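Local structure of sporozoite surface protein 2 (Plasmodium vivax, 4HQO) at residues I31-P34 / N35-K39; V120-E123 / K124-Q127; S188-D191 / W192-V196. The protein serves as a sporozoite surface receptor for gliding motility, carrying a metal-binding von Willebrand factor A domain and a thrombospondin repeat for adhesion. The protein carries 4 engineered substitutions. All blocks are in the same frame, centred on the assembly; numbering follows the deposited sequence.

Interaction 1: residues I31-P34 / N35-K39; sequences IGYP and NWITK
Ile-37 lies over one face of the Tyr-33 ring in a CH-pi contact, its CG1 3.9 Å from the ring centroid and displaced toward the rim. The two side chains cross at a slant, and the nearest ring atom, Tyr-33 CZ, is 3.6 Å from Ile-37 CG1. Tyr-33 begins by heading away from the next turn, but with CG opposite the backbone N (chi1 179°) its ring returns alongside the helix. Thr-38 also folds back: its OG1 donates to Pro-34 O at 3.0 Å from above the carbonyl plane, while Thr-38 N donates to the same oxygen. Ile-31 meets Trp-36 at the indole edge, its CG2 4.3 Å from Trp-36 CE3. A water links Ile-31 O to Asn-35 N, and Trp-36 N donates to Gly-32 O, of the N-cap residue, at 2.9 Å. Ile-31 directly follows the Asp-x-Ser-x-Ser MIDAS motif (26-30), with magnesium ligands Ser-28 and Ser-30, and rests on Asp-26. This is the start of helix 33-49, in the beta-alpha-beta unit formed with strands 19-26 and 58-65. Trp-36 packs on Val-25 of strand 19-26, meets Tyr-97 edge-to-face and donates from NE1 to Leu-93 O.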
loop_
_atom_site.group_PDB
_atom_site.type_symbol
_atom_site.label_atom_id
_atom_site.label_comp_id
_atom_site.label_asym_id
_atom_site.label_seq_id
_atom_site.Cartn_x
_atom_site.Cartn_y
_atom_site.Cartn_z
ATOM N N ILE A 31 -9.390 12.740 -24.084
ATOM C CA ILE A 31 -9.971 13.346 -22.891
ATOM C C ILE A 31 -10.509 14.741 -23.229
ATOM O O ILE A 31 -11.673 15.054 -22.973
ATOM C CB ILE A 31 -8.952 13.412 -21.751
ATOM C CG1 ILE A 31 -8.505 11.997 -21.393
ATOM C CG2 ILE A 31 -9.547 14.121 -20.540
ATOM C CD1 ILE A 31 -9.660 11.067 -21.057
ATOM N N GLY A 32 -9.671 15.565 -23.840
ATOM C CA GLY A 32 -10.112 16.873 -24.283
ATOM C C GLY A 32 -9.837 17.962 -23.261
ATOM O O GLY A 32 -9.995 17.764 -22.060
ATOM N N TYR A 33 -9.410 19.119 -23.754
ATOM C CA TYR A 33 -9.151 20.262 -22.902
ATOM C C TYR A 33 -10.373 20.719 -22.092
ATOM O O TYR A 33 -10.261 20.899 -20.883
ATOM C CB TYR A 33 -8.571 21.433 -23.709
ATOM C CG TYR A 33 -8.317 22.660 -22.858
ATOM C CD1 TYR A 33 -7.227 22.711 -22.005
ATOM C CD2 TYR A 33 -9.176 23.755 -22.899
ATOM C CE1 TYR A 33 -6.982 23.815 -21.222
ATOM C CE2 TYR A 33 -8.943 24.876 -22.113
ATOM C CZ TYR A 33 -7.844 24.893 -21.276
ATOM O OH TYR A 33 -7.586 25.978 -20.487
ATOM N N PRO A 34 -11.537 20.917 -22.745
ATOM C CA PRO A 34 -12.659 21.394 -21.933
ATOM C C PRO A 34 -12.997 20.439 -20.795
ATOM O O PRO A 34 -13.302 20.900 -19.698
ATOM C CB PRO A 34 -13.813 21.476 -22.937
ATOM C CG PRO A 34 -13.157 21.642 -24.257
ATOM C CD PRO A 34 -11.906 20.824 -24.174
ATOM N N ASN A 35 -12.908 19.135 -21.039
ATOM C CA ASN A 35 -13.183 18.155 -19.993
ATOM C C ASN A 35 -12.108 18.171 -18.906
ATOM O O ASN A 35 -12.410 18.015 -17.724
ATOM C CB ASN A 35 -13.318 16.749 -20.589
ATOM C CG ASN A 35 -13.907 15.761 -19.612
ATOM O OD1 ASN A 35 -13.178 15.089 -18.883
ATOM N ND2 ASN A 35 -15.236 15.674 -19.579
ATOM N N TRP A 36 -10.855 18.351 -19.316
ATOM C CA TRP A 36 -9.739 18.523 -18.388
ATOM C C TRP A 36 -10.048 19.605 -17.327
ATOM O O TRP A 36 -9.829 19.409 -16.131
ATOM C CB TRP A 36 -8.470 18.896 -19.175
ATOM C CG TRP A 36 -7.208 18.858 -18.366
ATOM C CD1 TRP A 36 -6.486 19.932 -17.910
ATOM C CD2 TRP A 36 -6.521 17.690 -17.901
ATOM N NE1 TRP A 36 -5.396 19.501 -17.186
ATOM C CE2 TRP A 36 -5.394 18.125 -17.175
ATOM C CE3 TRP A 36 -6.748 16.308 -18.041
ATOM C CZ2 TRP A 36 -4.503 17.239 -16.578
ATOM C CZ3 TRP A 36 -5.859 15.429 -17.450
ATOM C CH2 TRP A 36 -4.753 15.896 -16.727
ATOM N N ILE A 37 -10.595 20.728 -17.771
ATOM C CA ILE A 37 -10.821 21.864 -16.893
ATOM C C ILE A 37 -12.093 21.756 -16.059
ATOM O O ILE A 37 -12.101 22.095 -14.869
ATOM C CB ILE A 37 -10.861 23.180 -17.711
ATOM C CG1 ILE A 37 -9.515 23.412 -18.406
ATOM C CG2 ILE A 37 -11.236 24.365 -16.825
ATOM C CD1 ILE A 37 -8.317 23.435 -17.447
ATOM N N THR A 38 -13.175 21.303 -16.684
ATOM C CA THR A 38 -14.484 21.320 -16.028
ATOM C C THR A 38 -14.801 20.042 -15.266
ATOM O O THR A 38 -15.709 20.018 -14.443
ATOM C CB THR A 38 -15.618 21.545 -17.041
ATOM O OG1 THR A 38 -15.670 20.424 -17.930
ATOM C CG2 THR A 38 -15.394 22.835 -17.834
ATOM N N LYS A 39 -14.027 19.002 -15.530
ATOM C CA LYS A 39 -14.314 17.671 -15.002
ATOM C C LYS A 39 -13.110 17.003 -14.328
ATOM O O LYS A 39 -13.176 16.596 -13.164
ATOM C CB LYS A 39 -14.876 16.769 -16.121
ATOM C CG LYS A 39 -14.779 15.278 -15.846
ATOM C CD LYS A 39 -15.869 14.798 -14.912
ATOM C CE LYS A 39 -15.877 13.275 -14.820
ATOM N NZ LYS A 39 -17.008 12.794 -13.983
HETATM O O HOH W 1 -13.202 17.840 -23.508
#

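Interaction 2: residues V120-E123 / K124-Q127; sequences VNRE and KAIQ
A type I beta turn from Arg-122 to Ala-125 leads the chain out of the loop after helix 105-117 and into strand 126-133, a parallel strand of the central sheet of the von Willebrand factor A domain. The turn is closed by Ala-125 N, which donates to Arg-122 O at 3.0 Å with an N-H...O angle of 158°. Beside this bond the CB atoms of Arg-122 and Ala-125 touch at 3.7 Å. A water spans the turn, donating to Glu-123 O at 2.7 Å and to Ala-125 O at 2.9 Å.

Asn-121 and Gln-127 meet from either side of the turn in sequence, crossing at about a right angle with their amide planes 75° apart. Their nitrogens, Asn-121 ND2 and Gln-127 NE2, are 3.3 Å apart, but both are donors and neither can accept from the other. Each turns to a carbonyl instead: ND2 of Asn-121 makes a weak bond to Arg-122 O, and NE2 of Gln-127 donates to Ala-125 O at 3.1 Å. The bend of Gln-127 at chi2 (-59°) folds its amide back toward the turn.

The polar ends are completed by strand 19-26 and by Thr-57. Gln-127 pairs through OE1 with Tyr-22 OH and through NE2 with Asp-20 OD2; Arg-122 forms a salt bridge from NE to Asp-20 OD1 and donates from NH1 to Thr-57 O. The two oxygens of Asp-20 therefore serve side chains from both halves of the turn, and its negative charge is probably balanced largely by Arg-122. With both amide ends engaged, the buried Gln-127 has its flip orientation fixed, and Ala-125 O is shared between an amide and a water.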
loop_
_atom_site.group_PDB
_atom_site.type_symbol
_atom_site.label_atom_id
_atom_site.label_comp_id
_atom_site.label_asym_id
_atom_site.label_seq_id
_atom_site.Cartn_x
_atom_site.Cartn_y
_atom_site.Cartn_z
ATOM N N VAL A 120 9.096 -1.589 -3.829
ATOM C CA VAL A 120 9.097 -0.170 -3.470
ATOM C C VAL A 120 7.871 0.144 -2.600
ATOM O O VAL A 120 7.908 1.041 -1.764
ATOM C CB VAL A 120 9.108 0.723 -4.746
ATOM C CG1 VAL A 120 9.050 2.225 -4.401
ATOM C CG2 VAL A 120 10.336 0.427 -5.572
ATOM N N ASN A 121 6.791 -0.606 -2.798
ATOM C CA ASN A 121 5.589 -0.461 -1.983
ATOM C C ASN A 121 5.865 -0.869 -0.542
ATOM O O ASN A 121 6.808 -1.613 -0.274
ATOM C CB ASN A 121 4.454 -1.327 -2.536
ATOM C CG ASN A 121 4.736 -2.813 -2.390
ATOM O OD1 ASN A 121 5.668 -3.336 -2.993
ATOM N ND2 ASN A 121 3.927 -3.498 -1.586
ATOM N N ARG A 122 5.049 -0.389 0.390
ATOM C CA ARG A 122 5.158 -0.877 1.763
ATOM C C ARG A 122 4.510 -2.245 1.867
ATOM O O ARG A 122 3.374 -2.439 1.430
ATOM C CB ARG A 122 4.533 0.105 2.753
ATOM C CG ARG A 122 5.294 1.416 2.849
ATOM C CD ARG A 122 4.496 2.473 3.580
ATOM N NE ARG A 122 3.315 2.897 2.831
ATOM C CZ ARG A 122 2.353 3.656 3.349
ATOM N NH1 ARG A 122 1.309 3.996 2.614
ATOM N NH2 ARG A 122 2.428 4.063 4.613
ATOM N N GLU A 123 5.252 -3.188 2.444
ATOM C CA GLU A 123 4.832 -4.586 2.549
ATOM C C GLU A 123 3.449 -4.768 3.180
ATOM O O GLU A 123 2.645 -5.575 2.720
ATOM C CB GLU A 123 5.869 -5.367 3.357
ATOM C CG GLU A 123 5.924 -6.844 3.060
ATOM C CD GLU A 123 7.040 -7.530 3.823
ATOM O OE1 GLU A 123 7.471 -8.623 3.399
ATOM O OE2 GLU A 123 7.487 -6.971 4.847
ATOM N N LYS A 124 3.176 -4.006 4.232
ATOM C CA LYS A 124 1.926 -4.150 4.972
ATOM C C LYS A 124 0.811 -3.249 4.457
ATOM O O LYS A 124 -0.293 -3.240 5.004
ATOM C CB LYS A 124 2.164 -3.866 6.457
ATOM C CG LYS A 124 3.035 -4.909 7.149
ATOM C CD LYS A 124 3.309 -4.525 8.595
ATOM C CE LYS A 124 4.060 -5.628 9.332
ATOM N NZ LYS A 124 4.332 -5.256 10.747
ATOM N N ALA A 125 1.096 -2.485 3.409
ATOM C CA ALA A 125 0.125 -1.510 2.924
ATOM C C ALA A 125 -0.878 -2.110 1.945
ATOM O O ALA A 125 -0.528 -2.945 1.107
ATOM C CB ALA A 125 0.839 -0.315 2.287
ATOM N N ILE A 126 -2.128 -1.675 2.065
ATOM C CA ILE A 126 -3.129 -1.895 1.032
ATOM C C ILE A 126 -2.630 -1.274 -0.270
ATOM O O ILE A 126 -2.174 -0.137 -0.273
ATOM C CB ILE A 126 -4.446 -1.214 1.416
ATOM C CG1 ILE A 126 -5.105 -1.958 2.584
ATOM C CG2 ILE A 126 -5.386 -1.160 0.250
ATOM C CD1 ILE A 126 -6.216 -1.164 3.230
ATOM N N GLN A 127 -2.701 -2.029 -1.365
ATOM C CA GLN A 127 -2.278 -1.545 -2.673
ATOM C C GLN A 127 -3.526 -1.150 -3.460
ATOM O O GLN A 127 -4.322 -2.009 -3.830
ATOM C CB GLN A 127 -1.493 -2.639 -3.408
ATOM C CG GLN A 127 -0.230 -3.098 -2.683
ATOM C CD GLN A 127 0.743 -1.946 -2.450
ATOM O OE1 GLN A 127 1.139 -1.255 -3.386
ATOM N NE2 GLN A 127 1.118 -1.727 -1.195
HETATM O O HOH W 2 1.227 -5.117 0.523
#

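Interaction 3: residues S188-D191 / W192-V196; sequences SYAD and WNEAV
Glu-194 reaches back from the first turn of its helix to Asp-191, and the polar contacts come from this pair and the backbone. OE1 of Glu-194 accepts Asp-191 N at 2.9 Å, with the donor above the carboxylate plane and the N-H...O angle bent to 132°. The side chain doubles over at chi2 (80°), which brings the carboxylate back beside the chain that precedes the helix. Asp-191 O in turn accepts Ala-195 N at 3.2 Å. The carboxylate of Asp-191 leads away, its OD2 5.0 Å from Glu-194 OE1, so the two like charges do not meet.

The van der Waals contacts are made by small groups. Ala-190 CB sits against the bent Glu-194 chain, 3.7 Å from its CG, and Ser-188 OG touches Glu-194 CB at 3.5 Å. Ser-188 and Ala-195 also pack on Ile-160 of strand 156-161, while Trp-192 and Ala-195 lie on Met-43 of helix 33-49.

With Asp-191 as N-cap and Glu-194 three residues on, the bond from side chain to N-cap amide is one half of a capping box; the reciprocal bond from the Asp-191 side chain is absent. This half-box opens helix 192-203 a short link after strand 187-188, an outermost strand of the sheet.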
loop_
_atom_site.group_PDB
_atom_site.type_symbol
_atom_site.label_atom_id
_atom_site.label_comp_id
_atom_site.label_asym_id
_atom_site.label_seq_id
_atom_site.Cartn_x
_atom_site.Cartn_y
_atom_site.Cartn_z
ATOM N N SER A 188 -16.980 4.209 -11.110
ATOM C CA SER A 188 -17.836 5.377 -10.921
ATOM C C SER A 188 -17.609 6.347 -12.075
ATOM O O SER A 188 -16.478 6.549 -12.509
ATOM C CB SER A 188 -17.500 6.067 -9.598
ATOM O OG SER A 188 -18.331 7.198 -9.383
ATOM N N TYR A 189 -18.680 6.946 -12.582
ATOM C CA TYR A 189 -18.535 7.943 -13.638
ATOM C C TYR A 189 -19.379 9.200 -13.409
ATOM O O TYR A 189 -19.762 9.881 -14.357
ATOM C CB TYR A 189 -18.800 7.336 -15.021
ATOM C CG TYR A 189 -20.217 6.880 -15.263
ATOM C CD1 TYR A 189 -20.690 5.696 -14.712
ATOM C CD2 TYR A 189 -21.079 7.621 -16.063
ATOM C CE1 TYR A 189 -21.988 5.269 -14.940
ATOM C CE2 TYR A 189 -22.377 7.202 -16.300
ATOM C CZ TYR A 189 -22.827 6.025 -15.735
ATOM O OH TYR A 189 -24.119 5.604 -15.967
ATOM N N ALA A 190 -19.650 9.504 -12.145
ATOM C CA ALA A 190 -20.339 10.739 -11.776
ATOM C C ALA A 190 -19.336 11.806 -11.320
ATOM O O ALA A 190 -18.306 12.013 -11.960
ATOM C CB ALA A 190 -21.369 10.469 -10.706
ATOM N N ASP A 191 -19.626 12.480 -10.216
ATOM C CA ASP A 191 -18.728 13.526 -9.733
ATOM C C ASP A 191 -17.749 13.003 -8.692
ATOM O O ASP A 191 -17.742 11.813 -8.380
ATOM C CB ASP A 191 -19.520 14.719 -9.194
ATOM C CG ASP A 191 -20.041 15.617 -10.307
ATOM O OD1 ASP A 191 -19.430 15.616 -11.400
ATOM O OD2 ASP A 191 -21.052 16.320 -10.090
ATOM N N TRP A 192 -16.920 13.892 -8.157
ATOM C CA TRP A 192 -15.911 13.490 -7.183
ATOM C C TRP A 192 -16.519 12.927 -5.902
ATOM O O TRP A 192 -15.899 12.105 -5.238
ATOM C CB TRP A 192 -14.963 14.649 -6.854
ATOM C CG TRP A 192 -15.588 15.753 -6.058
ATOM C CD1 TRP A 192 -16.200 16.871 -6.547
ATOM C CD2 TRP A 192 -15.660 15.852 -4.628
ATOM N NE1 TRP A 192 -16.644 17.657 -5.514
ATOM C CE2 TRP A 192 -16.327 17.054 -4.327
ATOM C CE3 TRP A 192 -15.221 15.038 -3.579
ATOM C CZ2 TRP A 192 -16.570 17.465 -3.016
ATOM C CZ3 TRP A 192 -15.464 15.449 -2.277
ATOM C CH2 TRP A 192 -16.132 16.651 -2.008
ATOM N N ASN A 193 -17.721 13.380 -5.552
ATOM C CA ASN A 193 -18.402 12.861 -4.374
ATOM C C ASN A 193 -18.643 11.359 -4.500
ATOM O O ASN A 193 -18.387 10.605 -3.565
ATOM C CB ASN A 193 -19.727 13.587 -4.143
ATOM C CG ASN A 193 -19.564 15.093 -4.088
ATOM O OD1 ASN A 193 -19.487 15.760 -5.122
ATOM N ND2 ASN A 193 -19.515 15.639 -2.876
ATOM N N GLU A 194 -19.125 10.934 -5.663
ATOM C CA GLU A 194 -19.366 9.516 -5.920
ATOM C C GLU A 194 -18.066 8.722 -5.964
ATOM O O GLU A 194 -18.006 7.580 -5.511
ATOM C CB GLU A 194 -20.158 9.319 -7.213
ATOM C CG GLU A 194 -21.624 9.755 -7.122
ATOM C CD GLU A 194 -21.814 11.264 -7.253
ATOM O OE1 GLU A 194 -20.857 11.965 -7.659
ATOM O OE2 GLU A 194 -22.926 11.747 -6.951
ATOM N N ALA A 195 -17.024 9.336 -6.506
ATOM C CA ALA A 195 -15.722 8.695 -6.585
ATOM C C ALA A 195 -15.151 8.489 -5.188
ATOM O O ALA A 195 -14.564 7.453 -4.896
ATOM C CB ALA A 195 -14.770 9.530 -7.439
ATOM N N VAL A 196 -15.326 9.483 -4.324
ATOM C CA VAL A 196 -14.845 9.392 -2.947
ATOM C C VAL A 196 -15.564 8.282 -2.185
ATOM O O VAL A 196 -14.935 7.500 -1.469
ATOM C CB VAL A 196 -14.979 10.749 -2.211
ATOM C CG1 VAL A 196 -14.964 10.562 -0.692
ATOM C CG2 VAL A 196 -13.871 11.681 -2.658
#

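Overall arrangement
All three contacts are local joints within the von Willebrand factor A domain. Interactions 1 and 3 both begin helices, 33-49 and 192-203, and combine exposed residues with a few buried ones; interaction 2 is a surface turn leading into strand 126-133. Interactions 1 and 3 lie close together, centres about 16 Å apart, and touch where the Lys-39 side chain reaches Ala-190, whereas the centre of interaction 2 stands about 32 Å from that of interaction 1 and 25 Å from that of interaction 3. Their chemistry follows their places: ring packing and a glycine cap near the magnesium site in interaction 1, a glutamate-to-amide cap in interaction 3, and a glutamine amide and an arginine converging on Asp-20 in interaction 2.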